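PDB 2QR4: peptidase M3B, oligoendopeptidase F from Enterococcus faecium, which probably hydrolyses peptide bonds in short oligopeptides, as a member of the M3 family of zinc metallopeptidases. Local coordinates for residues A[101-104]-A[105-109]; A[89-92]-A[93-97]; A[178-181]-A[182-185]; A[155-158]-A[159-163]; A[249-252]-A[253-257]. All blocks are in the same frame, centred on the assembly; numbering follows the deposited sequence.

Interaction 1. Residues A[101-104]-A[105-109]; sequences DQIW and QYFKE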
loop_
_atom_site.group_PDB
_atom_site.type_symbol
_atom_site.label_atom_id
_atom_site.label_comp_id
_atom_site.label_asym_id
_atom_site.label_seq_id
_atom_site.Cartn_x
_atom_site.Cartn_y
_atom_site.Cartn_z
ATOM N N ASP A 101 27.335 -18.139 -26.649
ATOM C CA ASP A 101 27.713 -18.559 -28.003
ATOM C C ASP A 101 26.702 -19.468 -28.692
ATOM O O ASP A 101 26.681 -19.551 -29.922
ATOM C CB ASP A 101 29.151 -19.123 -28.093
ATOM C CG ASP A 101 29.787 -19.377 -26.734
ATOM O OD1 ASP A 101 30.927 -19.900 -26.734
ATOM O OD2 ASP A 101 29.171 -19.056 -25.678
ATOM N N GLN A 102 25.864 -20.151 -27.915
ATOM C CA GLN A 102 24.749 -20.908 -28.496
ATOM C C GLN A 102 23.707 -19.940 -29.050
ATOM O O GLN A 102 23.079 -20.195 -30.074
ATOM C CB GLN A 102 24.082 -21.793 -27.449
ATOM C CG GLN A 102 24.744 -23.132 -27.188
ATOM C CD GLN A 102 24.118 -23.828 -25.990
ATOM O OE1 GLN A 102 24.232 -23.357 -24.851
ATOM N NE2 GLN A 102 23.423 -24.935 -26.245
ATOM N N ILE A 103 23.529 -18.831 -28.343
ATOM C CA ILE A 103 22.557 -17.814 -28.714
ATOM C C ILE A 103 22.918 -17.151 -30.043
ATOM O O ILE A 103 22.091 -17.116 -30.952
ATOM C CB ILE A 103 22.397 -16.771 -27.590
ATOM C CG1 ILE A 103 21.803 -17.431 -26.343
ATOM C CG2 ILE A 103 21.518 -15.628 -28.024
ATOM C CD1 ILE A 103 21.582 -16.477 -25.177
ATOM N N TRP A 104 24.148 -16.655 -30.179
ATOM C CA TRP A 104 24.548 -16.001 -31.434
ATOM C C TRP A 104 24.781 -17.023 -32.549
ATOM O O TRP A 104 24.868 -16.668 -33.727
ATOM C CB TRP A 104 25.767 -15.073 -31.255
ATOM C CG TRP A 104 25.636 -14.142 -30.098
ATOM C CD1 TRP A 104 26.442 -14.088 -28.994
ATOM C CD2 TRP A 104 24.616 -13.149 -29.898
ATOM N NE1 TRP A 104 25.988 -13.120 -28.118
ATOM C CE2 TRP A 104 24.870 -12.531 -28.650
ATOM C CE3 TRP A 104 23.511 -12.725 -30.649
ATOM C CZ2 TRP A 104 24.071 -11.507 -28.145
ATOM C CZ3 TRP A 104 22.708 -11.705 -30.136
ATOM C CH2 TRP A 104 22.997 -11.110 -28.899
ATOM N N GLN A 105 24.857 -18.295 -32.174
ATOM C CA GLN A 105 24.935 -19.368 -33.158
ATOM C C GLN A 105 23.575 -19.538 -33.838
ATOM O O GLN A 105 23.496 -19.856 -35.029
ATOM C CB GLN A 105 25.394 -20.673 -32.500
ATOM C CG GLN A 105 25.694 -21.807 -33.473
ATOM C CD GLN A 105 26.419 -21.337 -34.724
ATOM O OE1 GLN A 105 26.037 -21.692 -35.837
ATOM N NE2 GLN A 105 27.461 -20.523 -34.546
ATOM N N TYR A 106 22.510 -19.314 -33.069
ATOM C CA TYR A 106 21.145 -19.327 -33.589
ATOM C C TYR A 106 20.943 -18.185 -34.583
ATOM O O TYR A 106 20.205 -18.318 -35.558
ATOM C CB TYR A 106 20.141 -19.151 -32.450
ATOM C CG TYR A 106 19.777 -20.393 -31.663
ATOM C CD1 TYR A 106 20.003 -21.673 -32.165
ATOM C CD2 TYR A 106 19.152 -20.275 -30.425
ATOM C CE1 TYR A 106 19.639 -22.803 -31.431
ATOM C CE2 TYR A 106 18.783 -21.390 -29.691
ATOM C CZ TYR A 106 19.022 -22.648 -30.193
ATOM O OH TYR A 106 18.641 -23.735 -29.438
ATOM N N PHE A 107 21.586 -17.053 -34.311
ATOM C CA PHE A 107 21.492 -15.879 -35.178
ATOM C C PHE A 107 22.143 -16.088 -36.544
ATOM O O PHE A 107 21.661 -15.562 -37.545
ATOM C CB PHE A 107 22.072 -14.646 -34.481
ATOM C CG PHE A 107 21.117 -14.003 -33.511
ATOM C CD1 PHE A 107 20.714 -14.670 -32.370
ATOM C CD2 PHE A 107 20.617 -12.735 -33.743
ATOM C CE1 PHE A 107 19.829 -14.077 -31.476
ATOM C CE2 PHE A 107 19.735 -12.144 -32.858
ATOM C CZ PHE A 107 19.340 -12.812 -31.727
ATOM N N LYS A 108 23.235 -16.846 -36.587
ATOM C CA LYS A 108 23.846 -17.191 -37.862
ATOM C C LYS A 108 22.881 -18.048 -38.667
ATOM O O LYS A 108 22.732 -17.865 -39.875
ATOM C CB LYS A 108 25.160 -17.950 -37.664
ATOM C CG LYS A 108 26.369 -17.070 -37.387
ATOM C CD LYS A 108 27.654 -17.787 -37.773
ATOM C CE LYS A 108 27.585 -18.271 -39.220
ATOM N NZ LYS A 108 28.841 -18.935 -39.659
ATOM N N GLU A 109 22.219 -18.980 -37.987
ATOM C CA GLU A 109 21.335 -19.940 -38.647
ATOM C C GLU A 109 20.027 -19.314 -39.136
ATOM O O GLU A 109 19.471 -19.744 -40.141
ATOM C CB GLU A 109 21.034 -21.124 -37.718
ATOM C CG GLU A 109 22.270 -21.713 -37.052
ATOM C CD GLU A 109 21.989 -22.988 -36.276
ATOM O OE1 GLU A 109 22.886 -23.860 -36.249
ATOM O OE2 GLU A 109 20.884 -23.122 -35.699
#
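W104 and F107, three residues apart on the α-helix 100-109, form a T-shaped (edge-to-face) aromatic pair, and this pair dominates the local contact. The edge of the indole's six-membered ring is directed at the phenyl face: CE3 of W104 stands over the centre of the F107 ring. The ring centroids are 5.0 Å apart, with the planes inclined at 61°. In both residues CG lies beside the backbone N and anti to the carbonyl carbon (chi1 -49° for W104, -81° for F107), which sends the two side chains out next to each other in the same direction.

Among apolar contacts, I103 adds its CG2 branch to the same phenyl, 4.1 Å from F107 CE1. Together I103, W104 and F107 make the face that packs on helix 117-124, through I120, R117 and Q121.

The backbone bonds are long but helical in pattern: Y106 N donates to Q102 O at 3.2 Å and K108 N to W104 O at 3.3 Å, while Q105 N to D101 O and F107 N to I103 O are weak.

Polar ends engage residues beyond the segments. Q102 OE1 accepts from S99 N near the start of the helix, and Y106 OH bonds to L29 O while its ring meets F36. One face of that Y106 ring also lies over the helix backbone, with Q102 O 3.7 Å from Y106 CG.

Interaction 2. Residues A[89-92]-A[93-97]; sequences SWFE and PEILQ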
loop_
_atom_site.group_PDB
_atom_site.type_symbol
_atom_site.label_atom_id
_atom_site.label_comp_id
_atom_site.label_asym_id
_atom_site.label_seq_id
_atom_site.Cartn_x
_atom_site.Cartn_y
_atom_site.Cartn_z
ATOM N N SER A 89 7.113 -15.596 -17.523
ATOM C CA SER A 89 8.295 -15.370 -16.694
ATOM C C SER A 89 9.389 -16.437 -16.835
ATOM O O SER A 89 10.507 -16.230 -16.376
ATOM C CB SER A 89 7.889 -15.236 -15.216
ATOM O OG SER A 89 7.277 -16.428 -14.733
ATOM N N TRP A 90 9.073 -17.576 -17.451
ATOM C CA TRP A 90 10.078 -18.625 -17.658
ATOM C C TRP A 90 11.058 -18.229 -18.768
ATOM O O TRP A 90 12.148 -18.791 -18.892
ATOM C CB TRP A 90 9.399 -19.937 -18.026
ATOM C CG TRP A 90 8.499 -19.768 -19.207
ATOM C CD1 TRP A 90 7.155 -19.526 -19.187
ATOM C CD2 TRP A 90 8.882 -19.802 -20.582
ATOM N NE1 TRP A 90 6.678 -19.416 -20.459
ATOM C CE2 TRP A 90 7.716 -19.574 -21.341
ATOM C CE3 TRP A 90 10.101 -20.011 -21.249
ATOM C CZ2 TRP A 90 7.727 -19.526 -22.740
ATOM C CZ3 TRP A 90 10.113 -19.970 -22.632
ATOM C CH2 TRP A 90 8.929 -19.729 -23.366
ATOM N N PHE A 91 10.658 -17.238 -19.555
ATOM C CA PHE A 91 11.303 -16.910 -20.822
ATOM C C PHE A 91 12.781 -16.488 -20.725
ATOM O O PHE A 91 13.646 -17.109 -21.360
ATOM C CB PHE A 91 10.447 -15.871 -21.556
ATOM C CG PHE A 91 11.025 -15.405 -22.850
ATOM C CD1 PHE A 91 11.283 -16.300 -23.871
ATOM C CD2 PHE A 91 11.297 -14.073 -23.051
ATOM C CE1 PHE A 91 11.816 -15.870 -25.073
ATOM C CE2 PHE A 91 11.823 -13.636 -24.252
ATOM C CZ PHE A 91 12.082 -14.536 -25.263
ATOM N N GLU A 92 13.082 -15.449 -19.948
ATOM C CA GLU A 92 14.469 -14.973 -19.816
ATOM C C GLU A 92 15.415 -15.956 -19.092
ATOM O O GLU A 92 16.562 -16.148 -19.504
ATOM C CB GLU A 92 14.503 -13.603 -19.146
ATOM C CG GLU A 92 13.688 -12.543 -19.882
ATOM C CD GLU A 92 13.968 -11.119 -19.387
ATOM O OE1 GLU A 92 14.721 -10.941 -18.400
ATOM O OE2 GLU A 92 13.432 -10.170 -19.994
ATOM N N PRO A 93 14.954 -16.546 -17.982
ATOM C CA PRO A 93 15.700 -17.645 -17.376
ATOM C C PRO A 93 16.034 -18.739 -18.384
ATOM O O PRO A 93 17.157 -19.244 -18.382
ATOM C CB PRO A 93 14.738 -18.172 -16.304
ATOM C CG PRO A 93 13.964 -16.925 -15.907
ATOM C CD PRO A 93 13.765 -16.179 -17.195
ATOM N N GLU A 94 15.088 -19.106 -19.247
ATOM C CA GLU A 94 15.374 -20.180 -20.208
ATOM C C GLU A 94 16.308 -19.742 -21.323
ATOM O O GLU A 94 17.141 -20.518 -21.768
ATOM C CB GLU A 94 14.107 -20.797 -20.781
ATOM C CG GLU A 94 13.405 -21.712 -19.814
ATOM C CD GLU A 94 12.493 -22.705 -20.508
ATOM O OE1 GLU A 94 11.662 -23.317 -19.788
ATOM O OE2 GLU A 94 12.619 -22.878 -21.757
ATOM N N ILE A 95 16.181 -18.496 -21.765
ATOM C CA ILE A 95 17.143 -17.958 -22.711
ATOM C C ILE A 95 18.523 -18.099 -22.102
ATOM O O ILE A 95 19.453 -18.583 -22.737
ATOM C CB ILE A 95 16.877 -16.474 -23.022
ATOM C CG1 ILE A 95 15.656 -16.335 -23.927
ATOM C CG2 ILE A 95 18.083 -15.847 -23.706
ATOM C CD1 ILE A 95 15.145 -14.926 -24.015
ATOM N N LEU A 96 18.629 -17.701 -20.842
ATOM C CA LEU A 96 19.907 -17.661 -20.151
ATOM C C LEU A 96 20.500 -19.035 -19.791
ATOM O O LEU A 96 21.643 -19.118 -19.358
ATOM C CB LEU A 96 19.791 -16.771 -18.913
ATOM C CG LEU A 96 19.655 -15.291 -19.273
ATOM C CD1 LEU A 96 19.674 -14.441 -18.033
ATOM C CD2 LEU A 96 20.780 -14.890 -20.211
ATOM N N GLN A 97 19.740 -20.109 -19.980
ATOM C CA GLN A 97 20.287 -21.441 -19.746
ATOM C C GLN A 97 21.117 -21.870 -20.941
ATOM O O GLN A 97 21.916 -22.798 -20.855
ATOM C CB GLN A 97 19.186 -22.463 -19.433
ATOM C CG GLN A 97 18.802 -22.491 -17.946
ATOM C CD GLN A 97 17.489 -23.201 -17.688
ATOM O OE1 GLN A 97 16.599 -23.223 -18.537
ATOM N NE2 GLN A 97 17.367 -23.791 -16.514
#
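I95 lays its terminal methyl CD1 over one face of the F91 ring, a CH-pi contact between residues one helical turn apart on the short helix 91-95. CD1 of I95 is 3.6 Å from the centroid of the F91 ring and 22° off its normal, and it sits toward the rim on the CZ side. The phenyl reaches this place because CG of F91 is anti to its backbone N (chi1 178°), while the I95 chain runs out extended to CD1.

A second pair, W90 and E94, has a different character. CE3 of W90 lies 3.7 Å from the carboxylate carbon CD of E94, with the ring and carboxylate planes 54° apart, so the acid is not stacked flat on the indole. E94 OE2 accepts a bond from G27 N, and W90 NE1 bonds to S22 OG.

The backbone runs through the same spacing with i to i+4 bonds: E94 N to W90 O at 3.0 Å, I95 N to F91 O at 2.9 Å and L96 N to E92 O at 2.9 Å. P93, which has no N-H to give, occupies the first turn, where its CD is 3.4 Å from S89 O.

Chemically, the turn divides its work. The F91-I95 pair is wholly apolar and faces helices 33-63 and 117-124, through I40, F36 and I123, whereas the W90 and E94 polar ends each find a partner in the segment around residues 22-27.

Interaction 3. Residues A[178-181]-A[182-185]; sequences HGVY and GQLL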
loop_
_atom_site.group_PDB
_atom_site.type_symbol
_atom_site.label_atom_id
_atom_site.label_comp_id
_atom_site.label_asym_id
_atom_site.label_seq_id
_atom_site.Cartn_x
_atom_site.Cartn_y
_atom_site.Cartn_z
ATOM N N HIS A 178 -6.836 20.770 -6.586
ATOM C CA HIS A 178 -5.686 20.625 -7.480
ATOM C C HIS A 178 -5.819 21.460 -8.755
ATOM O O HIS A 178 -4.834 22.021 -9.239
ATOM C CB HIS A 178 -5.466 19.157 -7.845
ATOM C CG HIS A 178 -5.069 18.304 -6.681
ATOM N ND1 HIS A 178 -3.962 18.575 -5.906
ATOM C CD2 HIS A 178 -5.626 17.181 -6.165
ATOM C CE1 HIS A 178 -3.850 17.653 -4.963
ATOM N NE2 HIS A 178 -4.850 16.800 -5.097
ATOM N N GLY A 179 -7.036 21.544 -9.293
ATOM C CA GLY A 179 -7.279 22.298 -10.517
ATOM C C GLY A 179 -7.045 23.796 -10.394
ATOM O O GLY A 179 -6.612 24.448 -11.336
ATOM N N VAL A 180 -7.320 24.347 -9.220
ATOM C CA VAL A 180 -7.325 25.792 -9.032
ATOM C C VAL A 180 -6.061 26.299 -8.326
ATOM O O VAL A 180 -5.732 27.475 -8.422
ATOM C CB VAL A 180 -8.590 26.199 -8.242
ATOM C CG1 VAL A 180 -8.279 27.227 -7.211
ATOM C CG2 VAL A 180 -9.702 26.668 -9.182
ATOM N N TYR A 181 -5.340 25.410 -7.640
ATOM C CA TYR A 181 -4.223 25.822 -6.783
ATOM C C TYR A 181 -3.128 26.612 -7.501
ATOM O O TYR A 181 -2.762 27.713 -7.078
ATOM C CB TYR A 181 -3.615 24.621 -6.053
ATOM C CG TYR A 181 -2.426 24.965 -5.187
ATOM C CD1 TYR A 181 -2.585 25.609 -3.956
ATOM C CD2 TYR A 181 -1.136 24.652 -5.601
ATOM C CE1 TYR A 181 -1.475 25.930 -3.166
ATOM C CE2 TYR A 181 -0.036 24.965 -4.829
ATOM C CZ TYR A 181 -0.202 25.601 -3.615
ATOM O OH TYR A 181 0.923 25.892 -2.860
ATOM N N GLY A 182 -2.596 26.045 -8.573
ATOM C CA GLY A 182 -1.592 26.737 -9.388
ATOM C C GLY A 182 -1.968 28.140 -9.828
ATOM O O GLY A 182 -1.131 29.032 -9.839
ATOM N N GLN A 183 -3.226 28.348 -10.202
ATOM C CA GLN A 183 -3.675 29.686 -10.577
ATOM C C GLN A 183 -3.519 30.588 -9.382
ATOM O O GLN A 183 -3.019 31.705 -9.496
ATOM C CB GLN A 183 -5.156 29.710 -10.962
ATOM C CG GLN A 183 -5.542 28.969 -12.223
ATOM C CD GLN A 183 -6.984 29.270 -12.612
ATOM O OE1 GLN A 183 -7.867 29.337 -11.749
ATOM N NE2 GLN A 183 -7.228 29.474 -13.909
ATOM N N LEU A 184 -3.983 30.097 -8.233
ATOM C CA LEU A 184 -3.990 30.884 -7.011
ATOM C C LEU A 184 -2.574 31.215 -6.532
ATOM O O LEU A 184 -2.344 32.298 -6.005
ATOM C CB LEU A 184 -4.804 30.199 -5.922
ATOM C CG LEU A 184 -6.303 30.071 -6.211
ATOM C CD1 LEU A 184 -6.954 29.217 -5.153
ATOM C CD2 LEU A 184 -6.975 31.405 -6.258
ATOM N N LEU A 185 -1.621 30.305 -6.741
ATOM C CA LEU A 185 -0.229 30.586 -6.375
ATOM C C LEU A 185 0.415 31.654 -7.262
ATOM O O LEU A 185 1.485 32.164 -6.937
ATOM C CB LEU A 185 0.625 29.307 -6.347
ATOM C CG LEU A 185 0.841 28.732 -4.947
ATOM C CD1 LEU A 185 1.840 29.549 -4.156
ATOM C CD2 LEU A 185 -0.463 28.717 -4.202
#
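Helix 178-185, a short α-helix directly after the two-stranded antiparallel hairpin of strands 165-167 and 173-175, holds this contact between V180 and L185. Two i to i+4 backbone bonds define it: L184 N donates to V180 O at 3.2 Å (N-H...O 160°), and L185 N to Y181 O at 2.9 Å (151°).

Side chains repeat the same spacing. L185 brings its CD2 branch over one face of the Y181 ring, but the modelled separation is too short for carbons, so its exact closeness is doubtful. The phenol is swung back alongside the carbonyl carbon (chi1 178°), the position from which L185 can lie across it. Elsewhere, Y181 meets F197 and L200 of helix 190-206, and L184 packs on V192 of that helix, joining the two consecutive helices.

On an exposed part of the helix, Q183 keeps its CB 3.4 Å from V180 O.

Interaction 4. Residues A[155-158]-A[159-163]; sequences VLNN and ADLVF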
loop_
_atom_site.group_PDB
_atom_site.type_symbol
_atom_site.label_atom_id
_atom_site.label_comp_id
_atom_site.label_asym_id
_atom_site.label_seq_id
_atom_site.Cartn_x
_atom_site.Cartn_y
_atom_site.Cartn_z
ATOM N N VAL A 155 -5.194 7.632 -5.404
ATOM C CA VAL A 155 -6.608 7.684 -5.086
ATOM C C VAL A 155 -6.865 8.656 -3.924
ATOM O O VAL A 155 -7.742 9.540 -3.978
ATOM C CB VAL A 155 -7.111 6.269 -4.745
ATOM C CG1 VAL A 155 -7.181 6.099 -3.285
ATOM C CG2 VAL A 155 -8.462 6.027 -5.348
ATOM N N LEU A 156 -6.065 8.522 -2.885
ATOM C CA LEU A 156 -6.140 9.452 -1.781
ATOM C C LEU A 156 -5.869 10.889 -2.265
ATOM O O LEU A 156 -6.608 11.816 -1.923
ATOM C CB LEU A 156 -5.138 9.039 -0.702
ATOM C CG LEU A 156 -4.947 9.973 0.488
ATOM C CD1 LEU A 156 -6.270 10.202 1.246
ATOM C CD2 LEU A 156 -3.907 9.373 1.398
ATOM N N ASN A 157 -4.823 11.072 -3.070
ATOM C CA ASN A 157 -4.414 12.413 -3.497
ATOM C C ASN A 157 -5.417 13.044 -4.453
ATOM O O ASN A 157 -5.729 14.222 -4.346
ATOM C CB ASN A 157 -3.023 12.396 -4.153
ATOM C CG ASN A 157 -2.396 13.793 -4.239
ATOM O OD1 ASN A 157 -1.835 14.185 -5.266
ATOM N ND2 ASN A 157 -2.489 14.540 -3.157
ATOM N N ASN A 158 -5.947 12.250 -5.373
ATOM C CA ASN A 158 -6.805 12.808 -6.411
ATOM C C ASN A 158 -8.284 12.615 -6.224
ATOM O O ASN A 158 -9.066 13.328 -6.826
ATOM C CB ASN A 158 -6.398 12.291 -7.791
ATOM C CG ASN A 158 -4.950 12.594 -8.109
ATOM O OD1 ASN A 158 -4.536 13.755 -8.130
ATOM N ND2 ASN A 158 -4.167 11.550 -8.338
ATOM N N ALA A 159 -8.693 11.651 -5.409
ATOM C CA ALA A 159 -10.128 11.396 -5.300
ATOM C C ALA A 159 -10.722 11.731 -3.923
ATOM O O ALA A 159 -11.811 12.305 -3.845
ATOM C CB ALA A 159 -10.428 9.960 -5.685
ATOM N N ASP A 160 -10.010 11.382 -2.846
ATOM C CA ASP A 160 -10.553 11.534 -1.479
ATOM C C ASP A 160 -10.210 12.842 -0.731
ATOM O O ASP A 160 -11.070 13.393 -0.053
ATOM C CB ASP A 160 -10.240 10.310 -0.599
ATOM C CG ASP A 160 -10.908 9.016 -1.103
ATOM O OD1 ASP A 160 -11.763 9.065 -2.020
ATOM O OD2 ASP A 160 -10.565 7.938 -0.570
ATOM N N LEU A 161 -8.981 13.341 -0.831
ATOM C CA LEU A 161 -8.655 14.608 -0.152
ATOM C C LEU A 161 -9.581 15.749 -0.579
ATOM O O LEU A 161 -9.842 15.926 -1.763
ATOM C CB LEU A 161 -7.212 15.033 -0.431
ATOM C CG LEU A 161 -6.085 14.200 0.177
ATOM C CD1 LEU A 161 -4.764 14.903 -0.010
ATOM C CD2 LEU A 161 -6.332 13.963 1.620
ATOM N N VAL A 162 -10.107 16.513 0.377
ATOM C CA VAL A 162 -10.726 17.789 0.016
ATOM C C VAL A 162 -10.078 18.902 0.833
ATOM O O VAL A 162 -9.774 18.732 2.015
ATOM C CB VAL A 162 -12.301 17.831 0.090
ATOM C CG1 VAL A 162 -12.917 16.441 0.165
ATOM C CG2 VAL A 162 -12.774 18.695 1.229
ATOM N N PHE A 163 -9.841 20.030 0.170
ATOM C CA PHE A 163 -9.070 21.128 0.739
ATOM C C PHE A 163 -9.979 22.240 1.238
ATOM O O PHE A 163 -11.142 22.320 0.842
ATOM C CB PHE A 163 -8.079 21.646 -0.304
ATOM C CG PHE A 163 -7.082 20.615 -0.731
ATOM C CD1 PHE A 163 -5.890 20.463 -0.041
ATOM C CD2 PHE A 163 -7.356 19.763 -1.787
ATOM C CE1 PHE A 163 -4.970 19.490 -0.413
ATOM C CE2 PHE A 163 -6.436 18.796 -2.169
ATOM C CZ PHE A 163 -5.244 18.661 -1.474
HETATM O O HOH W 1 -8.156 15.570 -4.103
#
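V155 O takes two backbone N-H groups at the end of helix 143-160, where the helix widens into a π-type turn. A159 N donates at 2.7 Å and D160 N, five residues on, at 3.1 Å; the second donor lies in the carbonyl plane, the first is tilted 28° from it. The wider spacing recurs in the next bond, L161 N to L156 O, which is 3.0 Å long with an N-H...O angle of 163°. L161 is the first residue to leave helical backbone angles.

A water joins the last turn to the departing chain: it donates to N157 O at 2.8 Å and to L161 O at 2.9 Å.

One apolar contact, L156 with L161, follows the five-residue spacing. L156 CD1 meets L161 CD2 at 3.8 Å, the L156 side chain having been turned to the carbonyl side by CG anti to the backbone N (chi1 174°). The other branch of L161, CD1, lies 3.9 Å from ND2 of N157, four residues earlier, an amide nitrogen whose hydrogen bond goes to Y204 OH. Both leucines also pack on F211 of helix 208-228.

At the subunit interface, the carboxylate of D160 is gripped at both oxygens, OD1 by ND2 of N209 and OD2 by OG1 of T210, both of the second subunit. The widened turn thus pairs a leucine-leucine contact within the chain with a carboxylate whose charge is probably stabilised by neutral polar groups across the dimer.

Interaction 5. Residues A[249-252]-A[253-257]; sequences YDTL and VDVVN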
loop_
_atom_site.group_PDB
_atom_site.type_symbol
_atom_site.label_atom_id
_atom_site.label_comp_id
_atom_site.label_asym_id
_atom_site.label_seq_id
_atom_site.Cartn_x
_atom_site.Cartn_y
_atom_site.Cartn_z
ATOM N N TYR A 249 24.155 10.667 -12.574
ATOM C CA TYR A 249 23.341 11.136 -11.452
ATOM C C TYR A 249 24.205 11.872 -10.406
ATOM O O TYR A 249 23.824 12.946 -9.930
ATOM C CB TYR A 249 22.627 9.941 -10.820
ATOM C CG TYR A 249 21.324 10.206 -10.091
ATOM C CD1 TYR A 249 21.286 10.904 -8.873
ATOM C CD2 TYR A 249 20.126 9.698 -10.592
ATOM C CE1 TYR A 249 20.067 11.097 -8.190
ATOM C CE2 TYR A 249 18.913 9.893 -9.926
ATOM C CZ TYR A 249 18.882 10.578 -8.736
ATOM O OH TYR A 249 17.659 10.734 -8.115
ATOM N N ASP A 250 25.361 11.303 -10.046
ATOM C CA ASP A 250 26.280 11.960 -9.081
ATOM C C ASP A 250 26.751 13.309 -9.593
ATOM O O ASP A 250 26.681 14.304 -8.886
ATOM C CB ASP A 250 27.513 11.102 -8.774
ATOM C CG ASP A 250 27.174 9.817 -8.027
ATOM O OD1 ASP A 250 26.154 9.777 -7.312
ATOM O OD2 ASP A 250 27.943 8.839 -8.160
ATOM N N THR A 251 27.215 13.336 -10.838
ATOM C CA THR A 251 27.643 14.573 -11.476
ATOM C C THR A 251 26.569 15.655 -11.425
ATOM O O THR A 251 26.859 16.802 -11.090
ATOM C CB THR A 251 28.011 14.331 -12.930
ATOM O OG1 THR A 251 29.135 13.457 -12.986
ATOM C CG2 THR A 251 28.360 15.627 -13.607
ATOM N N LEU A 252 25.334 15.286 -11.749
ATOM C CA LEU A 252 24.218 16.236 -11.696
ATOM C C LEU A 252 24.054 16.802 -10.293
ATOM O O LEU A 252 24.062 18.019 -10.100
ATOM C CB LEU A 252 22.905 15.586 -12.154
ATOM C CG LEU A 252 21.653 16.431 -11.911
ATOM C CD1 LEU A 252 21.537 17.607 -12.920
ATOM C CD2 LEU A 252 20.431 15.539 -11.974
ATOM N N VAL A 253 23.921 15.922 -9.310
ATOM C CA VAL A 253 23.715 16.362 -7.930
ATOM C C VAL A 253 24.895 17.204 -7.399
ATOM O O VAL A 253 24.688 18.218 -6.729
ATOM C CB VAL A 253 23.387 15.160 -7.006
ATOM C CG1 VAL A 253 23.392 15.564 -5.541
ATOM C CG2 VAL A 253 22.035 14.578 -7.387
ATOM N N ASP A 254 26.122 16.801 -7.728
ATOM C CA ASP A 254 27.326 17.520 -7.285
ATOM C C ASP A 254 27.500 18.887 -7.918
ATOM O O ASP A 254 27.845 19.848 -7.228
ATOM C CB ASP A 254 28.595 16.693 -7.523
ATOM C CG ASP A 254 28.657 15.467 -6.629
ATOM O OD1 ASP A 254 27.830 15.375 -5.696
ATOM O OD2 ASP A 254 29.519 14.590 -6.857
ATOM N N VAL A 255 27.299 18.981 -9.230
ATOM C CA VAL A 255 27.449 20.271 -9.904
ATOM C C VAL A 255 26.362 21.253 -9.452
ATOM O O VAL A 255 26.635 22.423 -9.197
ATOM C CB VAL A 255 27.449 20.114 -11.436
ATOM C CG1 VAL A 255 27.438 21.473 -12.107
ATOM C CG2 VAL A 255 28.672 19.284 -11.892
ATOM N N VAL A 256 25.134 20.766 -9.312
ATOM C CA VAL A 256 24.054 21.608 -8.831
ATOM C C VAL A 256 24.320 22.088 -7.405
ATOM O O VAL A 256 24.165 23.266 -7.110
ATOM C CB VAL A 256 22.676 20.921 -8.948
ATOM C CG1 VAL A 256 21.630 21.725 -8.211
ATOM C CG2 VAL A 256 22.279 20.768 -10.429
ATOM N N ASN A 257 24.747 21.187 -6.528
ATOM C CA ASN A 257 25.121 21.585 -5.165
ATOM C C ASN A 257 26.229 22.628 -5.100
ATOM O O ASN A 257 26.186 23.544 -4.279
ATOM C CB ASN A 257 25.476 20.375 -4.308
ATOM C CG ASN A 257 24.264 19.791 -3.622
ATOM O OD1 ASN A 257 23.922 20.182 -2.507
ATOM N ND2 ASN A 257 23.568 18.905 -4.313
#
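V253 N bonds to Y249 O at 3.0 Å and an almost straight 174°, one of four i to i+4 backbone bonds that cross between the two segments of the α-helix 246-258. D254 N to D250 O follows at 2.8 Å, V255 N to T251 O at 2.9 Å and V256 N to L252 O at 3.1 Å, satisfying every carbonyl from Y249 to L252.

V253 O has two donors, both from N257: the backbone N at 3.0 Å and the side-chain ND2 at 2.8 Å, which arrive from opposite faces of the carbonyl plane. The amide of N257 is used further, ND2 bonding to E444 OE1 and OD1 to K474 NZ. D250 OD1 forms a salt bridge with R235, probably easing the nearness of D254. T251 OG1 lies beside its own backbone N (chi1 -64°), from where it reaches back to S247 O; it also bonds to T554 O, and Y249 OH to A443 O.

Between these bonds the carbon branches touch gently: V253 CG2 is 4.0 Å from Y249 CD1, and L252 CD1 is 4.1 Å from V256 CG2, these last two side chains running side by side.

L252 and V256 face helices 418-454 and 557-579, with L252 also on helix 503-520, while Y249 rests on helix 234-240, placing 246-258 within a bundle of the M3 peptidase region.

From the N terminus the order is interaction 2, 1, 4, 3 and 5, strictly in series: none nests in or crosses another, and each is a turn within or at the end of one helix, closing no long loop. Interactions 2 and 1 lie on successive helices that meet where I95 CG2 touches I103 CD1 at 3.8 Å, and both pack on helix 117-124. Interactions 4 and 3 flank the 165-175 hairpin and are joined by a probable hydrogen bond between H178 NE2 and N157 O, 2.8 Å apart; the centres of interactions 2 and 1 lie about 50 and 58 Å from that of interaction 3. Interaction 5 stands apart, its nearest atoms about 20 Å from interaction 4.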